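Aminopeptidase C (Lactobacillus rhamnosus, PDB 4K7C) probably releases amino acids one at a time from the N-termini of peptides, acting as a cysteine aminopeptidase with a papain-like fold. Local coordinates at residues L56-V61 and M79-Q84; W142-A147 and R289-L294; A311-W316 and V412-Y417; M366-V371 and W381-S386. All coordinates share one frame; numbering follows the deposited sequence.

Contact 1: L56-V61 and M79-Q84; sequences LDTGAV and MRHGIQ. With GOL (glycerol), chain F.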
loop_
_atom_site.group_PDB
_atom_site.type_symbol
_atom_site.label_atom_id
_atom_site.label_comp_id
_atom_site.label_asym_id
_atom_site.label_seq_id
_atom_site.Cartn_x
_atom_site.Cartn_y
_atom_site.Cartn_z
ATOM N N LEU A 56 11.631 29.228 20.785
ATOM C CA LEU A 56 10.789 30.157 20.024
ATOM C C LEU A 56 9.537 29.434 19.537
ATOM O O LEU A 56 9.548 28.217 19.253
ATOM C CB LEU A 56 11.542 30.727 18.803
ATOM C CG LEU A 56 12.959 31.258 19.123
ATOM C CD1 LEU A 56 13.674 31.806 17.902
ATOM C CD2 LEU A 56 12.986 32.230 20.235
ATOM N N ASP A 57 8.490 30.210 19.362
ATOM C CA ASP A 57 7.250 29.639 18.864
ATOM C C ASP A 57 7.265 29.800 17.325
ATOM O O ASP A 57 7.083 30.915 16.803
ATOM C CB ASP A 57 6.124 30.381 19.555
ATOM C CG ASP A 57 4.761 29.931 19.091
ATOM O OD1 ASP A 57 4.701 28.905 18.330
ATOM O OD2 ASP A 57 3.768 30.614 19.487
ATOM N N THR A 58 7.547 28.735 16.574
ATOM C CA THR A 58 7.781 28.852 15.120
ATOM C C THR A 58 6.811 28.076 14.229
ATOM O O THR A 58 6.915 28.108 13.000
ATOM C CB THR A 58 9.222 28.478 14.757
ATOM O OG1 THR A 58 9.530 27.159 15.234
ATOM C CG2 THR A 58 10.281 29.502 15.325
ATOM N N GLY A 59 5.851 27.385 14.834
ATOM C CA GLY A 59 4.792 26.716 14.056
ATOM C C GLY A 59 5.300 25.580 13.119
ATOM O O GLY A 59 6.291 24.907 13.424
ATOM N N ALA A 60 4.536 25.317 12.064
ATOM C CA ALA A 60 4.712 24.138 11.264
ATOM C C ALA A 60 5.830 24.316 10.251
ATOM O O ALA A 60 6.119 25.436 9.754
ATOM C CB ALA A 60 3.395 23.725 10.581
ATOM N N VAL A 61 6.502 23.183 9.954
ATOM C CA VAL A 61 7.586 23.176 8.960
ATOM C C VAL A 61 7.168 23.188 7.489
ATOM O O VAL A 61 6.009 22.879 7.106
ATOM C CB VAL A 61 8.553 21.970 9.204
ATOM C CG1 VAL A 61 9.058 21.944 10.682
ATOM C CG2 VAL A 61 7.874 20.641 8.904
HETATM N N MSE A 79 12.501 34.564 7.868
HETATM C CA MSE A 79 11.661 35.762 7.475
HETATM C C MSE A 79 10.215 35.509 7.783
HETATM O O MSE A 79 9.548 36.331 8.380
HETATM C CB MSE A 79 11.895 35.927 5.970
HETATM C CG MSE A 79 13.245 36.473 5.689
HETATM SE SE MSE A 79 13.546 36.626 3.774
HETATM C CE MSE A 79 15.415 36.924 4.033
ATOM N N ARG A 80 9.714 34.318 7.435
ATOM C CA ARG A 80 8.278 34.022 7.609
ATOM C C ARG A 80 7.908 33.879 9.066
ATOM O O ARG A 80 6.746 34.124 9.405
ATOM C CB ARG A 80 7.846 32.763 6.851
ATOM C CG ARG A 80 8.153 31.443 7.575
ATOM C CD ARG A 80 8.115 30.337 6.536
ATOM N NE ARG A 80 8.409 29.013 7.089
ATOM C CZ ARG A 80 7.504 28.159 7.540
ATOM N NH1 ARG A 80 6.204 28.416 7.413
ATOM N NH2 ARG A 80 7.918 26.984 8.020
ATOM N N HIS A 81 8.840 33.486 9.929
ATOM C CA HIS A 81 8.466 33.472 11.384
ATOM C C HIS A 81 8.256 34.944 11.906
ATOM O O HIS A 81 7.400 35.194 12.742
ATOM C CB HIS A 81 9.446 32.663 12.239
ATOM C CG HIS A 81 9.598 31.234 11.812
ATOM N ND1 HIS A 81 8.532 30.454 11.412
ATOM C CD2 HIS A 81 10.695 30.452 11.707
ATOM C CE1 HIS A 81 8.980 29.242 11.083
ATOM N NE2 HIS A 81 10.288 29.234 11.215
ATOM N N GLY A 82 9.049 35.882 11.382
ATOM C CA GLY A 82 8.831 37.303 11.611
ATOM C C GLY A 82 7.444 37.760 11.175
ATOM O O GLY A 82 6.698 38.354 11.954
ATOM N N ILE A 83 7.055 37.351 9.959
ATOM C CA ILE A 83 5.741 37.712 9.432
ATOM C C ILE A 83 4.628 37.148 10.252
ATOM O O ILE A 83 3.591 37.844 10.588
ATOM C CB ILE A 83 5.603 37.250 7.971
ATOM C CG1 ILE A 83 6.595 37.999 7.102
ATOM C CG2 ILE A 83 4.182 37.440 7.457
ATOM C CD1 ILE A 83 6.640 37.506 5.650
ATOM N N GLN A 84 4.763 35.863 10.562
ATOM C CA GLN A 84 3.727 35.144 11.343
ATOM C C GLN A 84 3.477 35.842 12.699
ATOM O O GLN A 84 2.355 35.941 13.119
ATOM C CB GLN A 84 4.216 33.700 11.694
ATOM C CG GLN A 84 4.329 32.770 10.484
ATOM C CD GLN A 84 5.188 31.516 10.701
ATOM O OE1 GLN A 84 5.884 31.332 11.717
ATOM N NE2 GLN A 84 5.185 30.708 9.713
HETATM C C1 GOL F . 3.232 23.678 5.448
HETATM O O1 GOL F . 2.018 22.957 5.249
HETATM C C2 GOL F . 2.972 24.918 6.315
HETATM O O2 GOL F . 2.285 25.953 5.571
HETATM C C3 GOL F . 4.293 25.538 6.783
HETATM O O3 GOL F . 3.931 26.559 7.705
HETATM O O HOH W 1 5.732 28.020 10.627
#

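Contact 2: W142-A147 and R289-L294; sequences WDMLSA and REVRHL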
loop_
_atom_site.group_PDB
_atom_site.type_symbol
_atom_site.label_atom_id
_atom_site.label_comp_id
_atom_site.label_asym_id
_atom_site.label_seq_id
_atom_site.Cartn_x
_atom_site.Cartn_y
_atom_site.Cartn_z
ATOM N N TRP A 142 23.996 32.027 2.524
ATOM C CA TRP A 142 23.158 33.112 3.029
ATOM C C TRP A 142 23.294 34.398 2.182
ATOM O O TRP A 142 22.299 34.960 1.768
ATOM C CB TRP A 142 23.517 33.435 4.487
ATOM C CG TRP A 142 22.795 34.663 4.924
ATOM C CD1 TRP A 142 23.237 35.965 4.830
ATOM C CD2 TRP A 142 21.451 34.751 5.434
ATOM N NE1 TRP A 142 22.264 36.830 5.244
ATOM C CE2 TRP A 142 21.164 36.119 5.635
ATOM C CE3 TRP A 142 20.480 33.812 5.766
ATOM C CZ2 TRP A 142 19.925 36.562 6.160
ATOM C CZ3 TRP A 142 19.285 34.248 6.320
ATOM C CH2 TRP A 142 18.997 35.619 6.481
ATOM N N ASP A 143 24.514 34.796 1.852
ATOM C CA ASP A 143 24.724 36.081 1.161
ATOM C C ASP A 143 24.165 36.035 -0.259
ATOM O O ASP A 143 23.723 37.059 -0.784
ATOM C CB ASP A 143 26.207 36.426 1.137
ATOM C CG ASP A 143 26.809 36.665 2.540
ATOM O OD1 ASP A 143 26.161 37.264 3.431
ATOM O OD2 ASP A 143 27.974 36.204 2.745
HETATM N N MSE A 144 24.185 34.847 -0.864
HETATM C CA MSE A 144 23.518 34.634 -2.169
HETATM C C MSE A 144 22.019 34.703 -2.087
HETATM O O MSE A 144 21.354 35.188 -3.001
HETATM C CB MSE A 144 23.977 33.260 -2.701
HETATM C CG MSE A 144 25.435 33.306 -3.118
HETATM SE SE MSE A 144 26.197 31.486 -3.301
HETATM C CE MSE A 144 25.152 30.781 -4.804
ATOM N N LEU A 145 21.409 34.285 -0.975
ATOM C CA LEU A 145 19.965 34.428 -0.870
ATOM C C LEU A 145 19.638 35.919 -0.671
ATOM O O LEU A 145 18.687 36.454 -1.287
ATOM C CB LEU A 145 19.493 33.606 0.324
ATOM C CG LEU A 145 17.994 33.345 0.513
ATOM C CD1 LEU A 145 17.306 34.533 1.168
ATOM C CD2 LEU A 145 17.395 32.947 -0.830
ATOM N N SER A 146 20.375 36.594 0.215
ATOM C CA SER A 146 20.212 38.042 0.341
ATOM C C SER A 146 20.304 38.785 -0.960
ATOM O O SER A 146 19.454 39.656 -1.230
ATOM C CB SER A 146 21.201 38.636 1.342
ATOM O OG SER A 146 20.755 38.253 2.558
ATOM N N ALA A 147 21.305 38.460 -1.765
ATOM C CA ALA A 147 21.480 39.097 -3.038
ATOM C C ALA A 147 20.204 38.993 -3.865
ATOM O O ALA A 147 19.800 39.957 -4.540
ATOM C CB ALA A 147 22.624 38.494 -3.823
ATOM N N ARG A 289 25.768 41.638 -4.027
ATOM C CA ARG A 289 26.710 41.468 -2.951
ATOM C C ARG A 289 27.435 40.105 -3.003
ATOM O O ARG A 289 26.858 39.097 -3.464
ATOM C CB ARG A 289 25.981 41.647 -1.629
ATOM C CG ARG A 289 25.022 40.487 -1.293
ATOM C CD ARG A 289 24.712 40.394 0.200
ATOM N NE ARG A 289 23.982 41.584 0.674
ATOM C CZ ARG A 289 24.499 42.522 1.497
ATOM N NH1 ARG A 289 23.740 43.559 1.861
ATOM N NH2 ARG A 289 25.752 42.406 1.993
ATOM N N GLU A 290 28.682 40.092 -2.540
ATOM C CA GLU A 290 29.482 38.867 -2.549
ATOM C C GLU A 290 29.393 38.142 -1.237
ATOM O O GLU A 290 28.944 38.659 -0.276
ATOM C CB GLU A 290 30.963 39.184 -2.832
ATOM C CG GLU A 290 31.232 39.788 -4.210
ATOM C CD GLU A 290 32.689 40.187 -4.393
ATOM O OE1 GLU A 290 33.500 40.085 -3.426
ATOM O OE2 GLU A 290 33.028 40.584 -5.525
ATOM N N VAL A 291 29.856 36.901 -1.229
ATOM C CA VAL A 291 29.965 36.088 -0.002
ATOM C C VAL A 291 31.076 36.688 0.881
ATOM O O VAL A 291 32.205 36.945 0.398
ATOM C CB VAL A 291 30.240 34.589 -0.392
ATOM C CG1 VAL A 291 30.609 33.694 0.820
ATOM C CG2 VAL A 291 29.044 34.004 -1.151
ATOM N N ARG A 292 30.729 36.883 2.149
ATOM C CA ARG A 292 31.674 37.297 3.227
ATOM C C ARG A 292 31.451 36.512 4.525
ATOM O O ARG A 292 30.373 36.592 5.123
ATOM C CB ARG A 292 31.438 38.810 3.501
ATOM C CG ARG A 292 31.953 39.777 2.427
ATOM C CD ARG A 292 33.455 39.749 2.131
ATOM N NE ARG A 292 33.779 40.735 1.102
ATOM C CZ ARG A 292 33.781 40.553 -0.204
ATOM N NH1 ARG A 292 33.543 39.371 -0.730
ATOM N NH2 ARG A 292 34.081 41.593 -1.020
ATOM N N HIS A 293 32.416 35.661 4.910
ATOM C CA HIS A 293 32.347 34.904 6.097
ATOM C C HIS A 293 33.374 35.456 7.100
ATOM O O HIS A 293 34.548 35.616 6.745
ATOM C CB HIS A 293 32.739 33.435 5.816
ATOM C CG HIS A 293 31.842 32.701 4.888
ATOM N ND1 HIS A 293 30.490 32.575 5.119
ATOM C CD2 HIS A 293 32.119 31.934 3.810
ATOM C CE1 HIS A 293 29.956 31.835 4.154
ATOM N NE2 HIS A 293 30.920 31.449 3.340
ATOM N N LEU A 294 32.933 35.662 8.310
ATOM C CA LEU A 294 33.770 36.002 9.465
ATOM C C LEU A 294 34.043 34.716 10.274
ATOM O O LEU A 294 33.114 34.135 10.882
ATOM C CB LEU A 294 33.055 37.025 10.339
ATOM C CG LEU A 294 33.610 37.463 11.661
ATOM C CD1 LEU A 294 34.930 38.139 11.355
ATOM C CD2 LEU A 294 32.654 38.365 12.376
HETATM O O HOH W 2 27.856 37.859 5.368
#

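Contact 3: A311-W316 and V412-Y417; sequences AGESVW and VISKKY. With GOL (glycerol), chain C.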
loop_
_atom_site.group_PDB
_atom_site.type_symbol
_atom_site.label_atom_id
_atom_site.label_comp_id
_atom_site.label_asym_id
_atom_site.label_seq_id
_atom_site.Cartn_x
_atom_site.Cartn_y
_atom_site.Cartn_z
ATOM N N ALA A 311 17.127 36.735 22.492
ATOM C CA ALA A 311 16.396 37.880 21.988
ATOM C C ALA A 311 15.146 37.572 21.212
ATOM O O ALA A 311 14.487 38.480 20.777
ATOM C CB ALA A 311 17.328 38.733 21.152
ATOM N N GLY A 312 14.837 36.293 20.960
ATOM C CA GLY A 312 13.612 35.897 20.309
ATOM C C GLY A 312 13.764 35.755 18.802
ATOM O O GLY A 312 12.787 35.670 18.071
ATOM N N GLU A 313 14.995 35.622 18.308
ATOM C CA GLU A 313 15.196 35.523 16.870
ATOM C C GLU A 313 15.909 34.195 16.537
ATOM O O GLU A 313 16.929 33.848 17.155
ATOM C CB GLU A 313 16.094 36.639 16.412
ATOM C CG GLU A 313 15.453 38.044 16.588
ATOM C CD GLU A 313 16.456 39.228 16.602
ATOM O OE1 GLU A 313 17.707 39.084 16.425
ATOM O OE2 GLU A 313 15.973 40.353 16.846
ATOM N N SER A 314 15.360 33.530 15.545
ATOM C CA SER A 314 15.892 32.286 14.989
ATOM C C SER A 314 17.193 32.485 14.219
ATOM O O SER A 314 17.588 33.618 13.829
ATOM C CB SER A 314 14.768 31.618 14.148
ATOM O OG SER A 314 14.465 32.296 12.951
ATOM N N VAL A 315 17.936 31.434 14.045
ATOM C CA VAL A 315 19.270 31.577 13.505
ATOM C C VAL A 315 19.520 30.602 12.338
ATOM O O VAL A 315 19.527 29.368 12.564
ATOM C CB VAL A 315 20.349 31.327 14.615
ATOM C CG1 VAL A 315 21.748 31.456 14.101
ATOM C CG2 VAL A 315 20.196 32.250 15.843
ATOM N N TRP A 316 19.732 31.105 11.130
ATOM C CA TRP A 316 20.080 30.283 10.007
ATOM C C TRP A 316 21.474 29.696 10.267
ATOM O O TRP A 316 22.387 30.402 10.763
ATOM C CB TRP A 316 20.130 31.123 8.740
ATOM C CG TRP A 316 20.330 30.511 7.425
ATOM C CD1 TRP A 316 19.426 30.348 6.459
ATOM C CD2 TRP A 316 21.603 30.124 6.799
ATOM N NE1 TRP A 316 19.960 29.859 5.334
ATOM C CE2 TRP A 316 21.299 29.689 5.505
ATOM C CE3 TRP A 316 22.901 29.952 7.275
ATOM C CZ2 TRP A 316 22.250 29.211 4.632
ATOM C CZ3 TRP A 316 23.860 29.534 6.387
ATOM C CH2 TRP A 316 23.554 29.140 5.090
ATOM N N VAL A 412 24.255 32.672 10.808
ATOM C CA VAL A 412 24.043 34.031 10.385
ATOM C C VAL A 412 23.520 34.817 11.570
ATOM O O VAL A 412 22.458 34.534 12.150
ATOM C CB VAL A 412 23.132 34.138 9.158
ATOM C CG1 VAL A 412 22.865 35.578 8.788
ATOM C CG2 VAL A 412 23.718 33.424 7.979
ATOM N N ILE A 413 24.311 35.826 11.990
ATOM C CA ILE A 413 24.019 36.632 13.172
ATOM C C ILE A 413 23.791 38.138 12.838
ATOM O O ILE A 413 24.520 38.643 11.981
ATOM C CB ILE A 413 25.172 36.483 14.175
ATOM C CG1 ILE A 413 25.299 34.955 14.592
ATOM C CG2 ILE A 413 24.955 37.327 15.376
ATOM C CD1 ILE A 413 24.161 34.441 15.395
ATOM N N SER A 414 22.810 38.780 13.487
ATOM C CA SER A 414 22.654 40.252 13.357
ATOM C C SER A 414 23.850 40.919 13.987
ATOM O O SER A 414 24.246 40.607 15.107
ATOM C CB SER A 414 21.402 40.880 13.931
ATOM O OG SER A 414 20.267 40.150 13.673
ATOM N N LYS A 415 24.445 41.786 13.189
ATOM C CA LYS A 415 25.661 42.537 13.521
ATOM C C LYS A 415 25.600 43.232 14.893
ATOM O O LYS A 415 26.632 43.367 15.583
ATOM C CB LYS A 415 25.987 43.516 12.385
ATOM C CG LYS A 415 26.611 42.893 11.149
ATOM C CD LYS A 415 26.749 43.941 10.023
ATOM C CE LYS A 415 27.257 43.319 8.810
ATOM N NZ LYS A 415 27.297 44.255 7.662
ATOM N N LYS A 416 24.403 43.667 15.280
ATOM C CA LYS A 416 24.242 44.324 16.547
ATOM C C LYS A 416 24.585 43.463 17.781
ATOM O O LYS A 416 24.738 43.982 18.863
ATOM C CB LYS A 416 22.822 44.791 16.702
ATOM C CG LYS A 416 21.810 43.690 16.826
ATOM C CD LYS A 416 20.444 44.303 16.652
ATOM C CE LYS A 416 19.366 43.331 16.975
ATOM N NZ LYS A 416 18.119 44.149 17.159
ATOM N N TYR A 417 24.652 42.129 17.615
ATOM C CA TYR A 417 25.001 41.244 18.726
ATOM C C TYR A 417 26.487 41.083 18.808
ATOM O O TYR A 417 26.965 40.513 19.775
ATOM C CB TYR A 417 24.359 39.853 18.495
ATOM C CG TYR A 417 22.895 39.895 18.504
ATOM C CD1 TYR A 417 22.191 40.417 19.624
ATOM C CD2 TYR A 417 22.173 39.429 17.432
ATOM C CE1 TYR A 417 20.813 40.467 19.633
ATOM C CE2 TYR A 417 20.804 39.491 17.414
ATOM C CZ TYR A 417 20.130 40.006 18.511
ATOM O OH TYR A 417 18.774 40.088 18.494
HETATM C C1 GOL C . 17.613 36.404 10.516
HETATM O O1 GOL C . 17.199 37.467 11.391
HETATM C C2 GOL C . 19.102 36.082 10.640
HETATM O O2 GOL C . 19.693 36.446 11.898
HETATM C C3 GOL C . 19.377 34.656 10.170
HETATM O O3 GOL C . 20.141 33.815 11.006
HETATM O O HOH W 3 18.482 38.431 13.964
#

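Contact 4: M366-V371 and W381-S386; sequences MVLTGV and WKVENS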
loop_
_atom_site.group_PDB
_atom_site.type_symbol
_atom_site.label_atom_id
_atom_site.label_comp_id
_atom_site.label_asym_id
_atom_site.label_seq_id
_atom_site.Cartn_x
_atom_site.Cartn_y
_atom_site.Cartn_z
HETATM N N MSE A 366 19.722 24.774 7.920
HETATM C CA MSE A 366 18.526 24.659 8.750
HETATM C C MSE A 366 18.479 25.922 9.609
HETATM O O MSE A 366 19.232 26.854 9.409
HETATM C CB MSE A 366 18.472 23.317 9.534
HETATM C CG MSE A 366 18.494 22.118 8.573
HETATM SE SE MSE A 366 18.520 20.401 9.564
HETATM C CE MSE A 366 20.355 20.471 10.245
ATOM N N VAL A 367 17.587 25.924 10.609
ATOM C CA VAL A 367 17.351 27.040 11.469
ATOM C C VAL A 367 17.324 26.553 12.949
ATOM O O VAL A 367 16.621 25.602 13.290
ATOM C CB VAL A 367 16.014 27.775 11.068
ATOM C CG1 VAL A 367 15.695 28.900 12.070
ATOM C CG2 VAL A 367 16.033 28.268 9.671
ATOM N N LEU A 368 18.117 27.218 13.781
ATOM C CA LEU A 368 17.996 27.100 15.243
ATOM C C LEU A 368 16.819 27.895 15.739
ATOM O O LEU A 368 16.723 29.107 15.456
ATOM C CB LEU A 368 19.279 27.597 15.966
ATOM C CG LEU A 368 20.543 26.970 15.337
ATOM C CD1 LEU A 368 21.743 27.683 15.867
ATOM C CD2 LEU A 368 20.723 25.475 15.691
ATOM N N THR A 369 15.973 27.215 16.492
ATOM C CA THR A 369 14.741 27.806 17.085
ATOM C C THR A 369 14.605 27.617 18.581
ATOM O O THR A 369 13.608 27.972 19.161
ATOM C CB THR A 369 13.460 27.350 16.365
ATOM O OG1 THR A 369 13.166 25.983 16.717
ATOM C CG2 THR A 369 13.579 27.530 14.779
ATOM N N GLY A 370 15.685 27.194 19.214
ATOM C CA GLY A 370 15.667 26.888 20.651
ATOM C C GLY A 370 17.029 26.354 21.040
ATOM O O GLY A 370 17.842 25.961 20.179
ATOM N N VAL A 371 17.275 26.421 22.344
ATOM C CA VAL A 371 18.502 25.917 22.999
ATOM C C VAL A 371 18.183 25.639 24.419
ATOM O O VAL A 371 17.442 26.402 25.023
ATOM C CB VAL A 371 19.740 26.887 22.816
ATOM C CG1 VAL A 371 19.537 28.223 23.552
ATOM C CG2 VAL A 371 21.020 26.145 23.153
ATOM N N TRP A 381 20.112 21.763 21.050
ATOM C CA TRP A 381 19.636 22.854 20.224
ATOM C C TRP A 381 18.446 22.324 19.449
ATOM O O TRP A 381 18.428 21.156 18.958
ATOM C CB TRP A 381 20.694 23.252 19.217
ATOM C CG TRP A 381 22.001 23.687 19.853
ATOM C CD1 TRP A 381 22.985 22.872 20.300
ATOM C CD2 TRP A 381 22.493 25.029 19.967
ATOM N NE1 TRP A 381 24.032 23.629 20.848
ATOM C CE2 TRP A 381 23.738 24.957 20.644
ATOM C CE3 TRP A 381 21.925 26.318 19.690
ATOM C CZ2 TRP A 381 24.471 26.091 20.978
ATOM C CZ3 TRP A 381 22.679 27.434 19.963
ATOM C CH2 TRP A 381 23.924 27.323 20.628
ATOM N N LYS A 382 17.439 23.188 19.315
ATOM C CA LYS A 382 16.244 22.867 18.582
ATOM C C LYS A 382 16.380 23.336 17.147
ATOM O O LYS A 382 16.752 24.504 16.847
ATOM C CB LYS A 382 14.999 23.463 19.217
ATOM C CG LYS A 382 13.703 23.177 18.487
ATOM C CD LYS A 382 12.478 23.748 19.194
ATOM C CE LYS A 382 11.223 23.087 18.627
ATOM N NZ LYS A 382 9.989 23.847 18.900
ATOM N N VAL A 383 16.043 22.448 16.231
ATOM C CA VAL A 383 16.365 22.653 14.812
ATOM C C VAL A 383 15.129 22.538 13.932
ATOM O O VAL A 383 14.466 21.476 13.872
ATOM C CB VAL A 383 17.424 21.640 14.332
ATOM C CG1 VAL A 383 17.726 21.747 12.818
ATOM C CG2 VAL A 383 18.633 21.879 15.101
ATOM N N GLU A 384 14.810 23.607 13.241
ATOM C CA GLU A 384 13.759 23.530 12.241
ATOM C C GLU A 384 14.290 23.014 10.947
ATOM O O GLU A 384 15.171 23.628 10.317
ATOM C CB GLU A 384 13.045 24.912 11.992
ATOM C CG GLU A 384 11.972 24.793 10.886
ATOM C CD GLU A 384 11.274 26.104 10.611
ATOM O OE1 GLU A 384 11.796 27.131 11.106
ATOM O OE2 GLU A 384 10.337 26.118 9.801
ATOM N N ASN A 385 13.766 21.850 10.518
ATOM C CA ASN A 385 14.175 21.279 9.246
ATOM C C ASN A 385 13.124 21.612 8.204
ATOM O O ASN A 385 12.137 22.217 8.543
ATOM C CB ASN A 385 14.449 19.764 9.303
ATOM C CG ASN A 385 15.497 19.293 8.264
ATOM O OD1 ASN A 385 15.887 19.988 7.327
ATOM N ND2 ASN A 385 15.967 18.065 8.456
ATOM N N SER A 386 13.423 21.306 6.943
ATOM C CA SER A 386 12.573 21.657 5.767
ATOM C C SER A 386 12.281 20.404 4.937
ATOM O O SER A 386 12.284 20.395 3.682
ATOM C CB SER A 386 13.245 22.749 4.896
ATOM O OG SER A 386 14.569 22.417 4.488
HETATM O O HOH W 4 10.641 26.342 17.686
#

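Contact 1: L56-V61 and M79-Q84
T58 lies against H81. The T58 CB sits almost squarely over one face of the imidazole, 3.7 Å from the ring centroid and 8° off its normal. With chi1 at 56°, OG1 stands between the backbone N and the carbonyl carbon, and it bonds Y396. The methyl CG2 lies over the same face, shifted toward the CD2 side, 3.8 Å from H81 CD2. Both ring nitrogens are used. H81 ND1 donates to Q84 OE1 at 2.8 Å, close to the ring plane. H81 NE2 bonds E384, so the ring is held flat against T58. This is the tight half of the contact. The other half is wetter. R80 NH2 donates to A60 O at 2.9 Å, in the carbonyl plane, and NH1 donates to O3 of a glycerol that probably came from the crystallisation liquor. A water bridges the gap between the two halves. It donates to T58 O (2.7 Å) and to A60 O, and accepts from Q84 NE2. R80 also forms a salt bridge with E384, and N77 takes its NE. The contact thus lays the loop after strand 54-55 along helix 70-87, beside strands 377-384 and 396-400.

Contact 2: W142-A147 and R289-L294
D143 OD1 accepts a 2.6 Å hydrogen bond from a water that also donates to R292 O. The other carboxylate oxygen meets the same residue directly. R292 N donates to D143 OD2 at 2.9 Å and 171°, a nearly straight bond that arrives from above the carboxylate plane. One acid therefore reaches both the N-H and, through water, the C=O of R292. D143 is in the first turn of helix 142-152. In this papain-like peptidase the contact joins the start of that helix to the loop leading into strand 293-295, which lies between strands 260-264 and 275-279. Further along the helix, the aliphatic part of R289, from the loop, lies against the helix backbone. Its CD is 3.6 Å from D143 O, and its CG is 4.0 Å from A147 CB. The chain then bends at chi3 (64°), and NH1 forms salt bridges with E150 and D258. Apolar packing is lighter, with M144 CG 4.2 Å from V291 CG2. On the outer side, R292 turns its guanidinium back to E290. NH1 (2.8 Å) and NH2 both bond E290 OE1, while NH1 also donates to V291 O. Y430 makes a cation-pi contact with the same guanidinium.

Contact 3: A311-W316 and V412-Y417
V412 N donates to W316 O at 2.9 Å, the one direct backbone bond between the segments. Beyond it the strands part, and a glycerol hydroxyl fills in. The glycerol O3 accepts from W316 N (2.7 Å) and donates to V412 O (2.7 Å). Among side chains, the polar centre is E313. Y417 OH donates to E313 OE1 at a short 2.5 Å. It meets that oxygen from above the carboxylate plane, and carboxylate and ring planes are 59° apart. A water donates to the same E313 OE1 and is also hydrogen-bonded to S414 OG and to the glycerol. K416 NZ is near E313 OE2, but at 4.4 Å it is beyond a salt bridge. The apolar contacts are mostly on the strand side. V412 CG2 comes within 3.6 Å of W316 CE3, while V315 CG1 is 4.1 Å from I413 CD1. At the far end, A311 CB touches Y417 OH. W316 NE1 bonds W71 O on helix 70-87, and its ring meets W142 edge-to-face. G312 has positive phi and closes helix 298-310 in a Schellman motif. Strand 315-319 then runs antiparallel to strand 408-414, as in the beta-barrel-like domain of papain-like peptidases.

Contact 4: M366-V371 and W381-S386
V371 lies over W381. V371 CG2 is anti to the backbone N (CG1 chi1 67°), which sets this methyl over the indole face, 3.6 Å from the centroid of the six-membered ring. L368 CD1 reaches the same ring obliquely, at CE3. W381 NE1 bonds D401, and F404 stacks on the ring. L368 CD2 also packs on V383 CG2. At the other end, M366 (a selenomethionine) bends at chi3 (-72°). Its SE rests 3.5 Å from N385 CG and 3.6 Å from V383 CG1, and the bend turns the terminal methyl CE back to V383 CG1. N385 is held in turn: its OD1 accepts from S386 N and is hydrogen-bonded to H364. That His-Asn pairing is consistent with the active site of papain-like cysteine peptidases. The segments belong to the antiparallel hairpin of strands 364-374 and 377-384. E384 N donates to V367 O at 2.7 Å, and the return bond from V367 N is weak. T369 and G370 together face K382, a beta bulge. T369 N donates to K382 O (2.8 Å), and K382 N donates to G370 O. G370 N is buried without a partner. On the face opposite W381, K382 is fully extended. It passes T369 at a slant, with K382 CG 3.4 Å from T369 OG1. A water joins T369 OG1 (2.7 Å) to K382 NZ (2.9 Å). NZ also forms a salt bridge with E55, and Y396 makes a cation-pi contact with the lysine. The methyl CG2 of T369 packs on E384 CB.

Overall arrangement
Contacts 3 and 4 use neighbouring strands: 315-319 of contact 3 pairs with 364-374 of contact 4. Contact 4 is buried and mostly backbone pairing with apolar side chains. Contact 3 is also largely buried, but its E313-Y417 end is more open and uses water, while a glycerol hydroxyl bridges the W316-V412 strand pair. Contact 1 is only partly buried and depends on charged and polar groups. It meets contact 4 at E384, where H81 NE2 lies 2.6 Å from OE1. Contact 2 is buried, and joins a helix to a loop through the D143 carboxylate and the packing of R289 and V291 on the helix. It touches contact 3, where W142 packs on V412 and W316.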